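Local coordinates for putative secreted cellulose binding protein (Streptomyces coelicolor, PDB 4OY7), which cleaves glycosidic bonds of cellulose oxidatively with a copper ion, as the catalytic lytic polysaccharide monooxygenase (AA10) domain of a longer secreted protein, at residues L118-W123 and D133-Q138. Sequence-based numbering, arbitrary orientation.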
loop_
_atom_site.group_PDB
_atom_site.type_symbol
_atom_site.label_atom_id
_atom_site.label_comp_id
_atom_site.label_asym_id
_atom_site.label_seq_id
_atom_site.Cartn_x
_atom_site.Cartn_y
_atom_site.Cartn_z
ATOM N N LEU A 118 -4.348 9.924 -3.416
ATOM C CA LEU A 118 -3.024 10.345 -3.925
ATOM C C LEU A 118 -2.557 11.566 -3.157
ATOM O O LEU A 118 -3.328 12.465 -2.894
ATOM C CB LEU A 118 -3.122 10.683 -5.397
ATOM C CG LEU A 118 -1.868 11.134 -6.136
ATOM C CD1 LEU A 118 -0.820 10.020 -6.212
ATOM C CD2 LEU A 118 -2.272 11.602 -7.525
ATOM N N THR A 119 -1.290 11.560 -2.783
ATOM C CA THR A 119 -0.688 12.690 -2.121
ATOM C C THR A 119 -0.764 13.909 -3.022
ATOM O O THR A 119 -0.593 13.841 -4.231
ATOM C CB THR A 119 0.760 12.415 -1.664
ATOM O OG1 THR A 119 1.563 11.990 -2.782
ATOM C CG2 THR A 119 0.761 11.385 -0.552
ATOM N N LYS A 120 -1.020 15.031 -2.372
ATOM C CA LYS A 120 -1.190 16.314 -3.064
ATOM C C LYS A 120 0.096 16.807 -3.698
ATOM O O LYS A 120 1.203 16.496 -3.248
ATOM C CB LYS A 120 -1.702 17.355 -2.086
ATOM C CG LYS A 120 -3.088 17.061 -1.567
ATOM C CD LYS A 120 -3.523 18.094 -0.550
ATOM C CE LYS A 120 -4.883 17.755 0.039
ATOM N NZ LYS A 120 -5.284 18.649 1.162
ATOM N N PRO A 121 -0.043 17.627 -4.744
ATOM C CA PRO A 121 1.135 18.229 -5.324
ATOM C C PRO A 121 1.952 18.951 -4.251
ATOM O O PRO A 121 1.383 19.654 -3.388
ATOM C CB PRO A 121 0.562 19.242 -6.318
ATOM C CG PRO A 121 -0.804 18.765 -6.600
ATOM C CD PRO A 121 -1.291 18.124 -5.356
ATOM N N GLY A 122 3.265 18.797 -4.322
ATOM C CA GLY A 122 4.150 19.448 -3.379
ATOM C C GLY A 122 4.531 18.564 -2.215
ATOM O O GLY A 122 5.569 18.793 -1.593
ATOM N N TRP A 123 3.713 17.567 -1.896
ATOM C CA TRP A 123 4.081 16.609 -0.861
ATOM C C TRP A 123 5.215 15.739 -1.347
ATOM O O TRP A 123 5.176 15.232 -2.461
ATOM C CB TRP A 123 2.899 15.723 -0.477
ATOM C CG TRP A 123 3.203 14.777 0.645
ATOM C CD1 TRP A 123 3.046 15.013 1.974
ATOM C CD2 TRP A 123 3.731 13.448 0.530
ATOM N NE1 TRP A 123 3.439 13.914 2.708
ATOM C CE2 TRP A 123 3.852 12.934 1.844
ATOM C CE3 TRP A 123 4.081 12.628 -0.555
ATOM C CZ2 TRP A 123 4.308 11.646 2.105
ATOM C CZ3 TRP A 123 4.549 11.335 -0.280
ATOM C CH2 TRP A 123 4.644 10.863 1.030
ATOM N N ASP A 133 -2.701 15.465 3.601
ATOM C CA ASP A 133 -1.827 15.416 2.437
ATOM C C ASP A 133 -2.386 14.517 1.334
ATOM O O ASP A 133 -1.756 14.399 0.291
ATOM C CB ASP A 133 -0.479 14.860 2.851
ATOM C CG ASP A 133 0.151 15.664 3.932
ATOM O OD1 ASP A 133 0.503 15.065 4.965
ATOM O OD2 ASP A 133 0.277 16.906 3.755
ATOM N N LEU A 134 -3.540 13.903 1.572
ATOM C CA LEU A 134 -4.137 12.920 0.640
ATOM C C LEU A 134 -5.431 13.422 0.068
ATOM O O LEU A 134 -6.227 14.060 0.780
ATOM C CB LEU A 134 -4.427 11.617 1.366
ATOM C CG LEU A 134 -3.213 10.736 1.644
ATOM C CD1 LEU A 134 -3.585 9.657 2.650
ATOM C CD2 LEU A 134 -2.609 10.158 0.369
ATOM N N GLU A 135 -5.652 13.098 -1.216
ATOM C CA GLU A 135 -6.925 13.360 -1.895
ATOM C C GLU A 135 -7.499 12.048 -2.429
ATOM O O GLU A 135 -6.813 11.295 -3.131
ATOM C CB GLU A 135 -6.728 14.358 -3.043
ATOM C CG GLU A 135 -6.341 15.736 -2.552
ATOM C CD GLU A 135 -6.199 16.766 -3.661
ATOM O OE1 GLU A 135 -5.527 16.480 -4.692
ATOM O OE2 GLU A 135 -6.706 17.900 -3.454
ATOM N N LEU A 136 -8.760 11.780 -2.069
ATOM C CA LEU A 136 -9.525 10.655 -2.588
ATOM C C LEU A 136 -9.778 10.865 -4.057
ATOM O O LEU A 136 -10.422 11.845 -4.443
ATOM C CB LEU A 136 -10.876 10.519 -1.872
ATOM C CG LEU A 136 -11.764 9.342 -2.309
ATOM C CD1 LEU A 136 -11.164 7.977 -1.941
ATOM C CD2 LEU A 136 -13.162 9.504 -1.721
ATOM N N ILE A 137 -9.281 9.948 -4.875
ATOM C CA ILE A 137 -9.368 10.077 -6.341
ATOM C C ILE A 137 -10.232 8.998 -7.004
ATOM O O ILE A 137 -10.689 9.173 -8.124
ATOM C CB ILE A 137 -7.973 10.191 -7.015
ATOM C CG1 ILE A 137 -7.087 8.982 -6.799
ATOM C CG2 ILE A 137 -7.255 11.470 -6.554
ATOM C CD1 ILE A 137 -5.851 9.019 -7.695
ATOM N N GLN A 138 -10.522 7.918 -6.284
ATOM C CA GLN A 138 -11.339 6.837 -6.803
ATOM C C GLN A 138 -11.840 5.947 -5.671
ATOM O O GLN A 138 -11.124 5.721 -4.702
ATOM C CB GLN A 138 -10.500 6.076 -7.854
ATOM C CG GLN A 138 -10.780 4.621 -8.053
ATOM C CD GLN A 138 -9.784 3.964 -8.991
ATOM O OE1 GLN A 138 -8.680 3.561 -8.599
ATOM N NE2 GLN A 138 -10.188 3.836 -10.214
HETATM O O HOH W 1 -3.629 14.436 -5.062
HETATM O O HOH W 2 -7.305 16.236 2.201
#
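The indole of Trp123 meets the carboxylate of Asp133 obliquely, ring and carboxylate planes 40° apart, with Trp123 CD1 3.6 Å from Asp133 CG. One face of the same ring carries Thr119 CG2, 3.5 Å above the plane and offset toward the rim. Their polar atoms are held elsewhere: Trp123 NE1 donates to Glu128 O and Asp133 OD1 accepts from Gly130 N, both in the 124-132 loop. Thr119 CG2 also touches Leu134 CD2, the side chains of this non-hydrogen-bonded pair lying on one face of the sheet. Past the end of strand 112-119, Lys120 crosses Glu135 at about a right angle, Lys120 CE resting 3.6 Å from Glu135 CG. The contact is aliphatic: with its chain extended beyond CG (chi2 177°), Lys120 carries NZ past the glutamate to the carbonyl of Asp132. A water lies within hydrogen-bonding distance of Glu135 OE1 and Leu118 O, placed to donate to either. Leu118 and Glu135, on the other face, form the hydrogen-bonded antiparallel pair, Leu118 N to Glu135 O at 2.8 Å and Glu135 N to Leu118 O at 2.9 Å. Lys120 N to Asp133 O, 2.8 Å, extends the pairing into the type II turn Lys120-Trp123. Farther along, Leu118 CB packs on Ile137 CD1, where Ile137 and Gln138 form a classic bulge opposite Val116. The pairing joins strands 112-119 and 134-141 at the loop end of their hairpin in the immunoglobulin-like beta-sandwich, away from the copper site of His1 and His110; strand 168-178 flanks 112-119, Leu171 N hydrogen-bonded to Thr119 OG1, while Phe173 packs against Leu134.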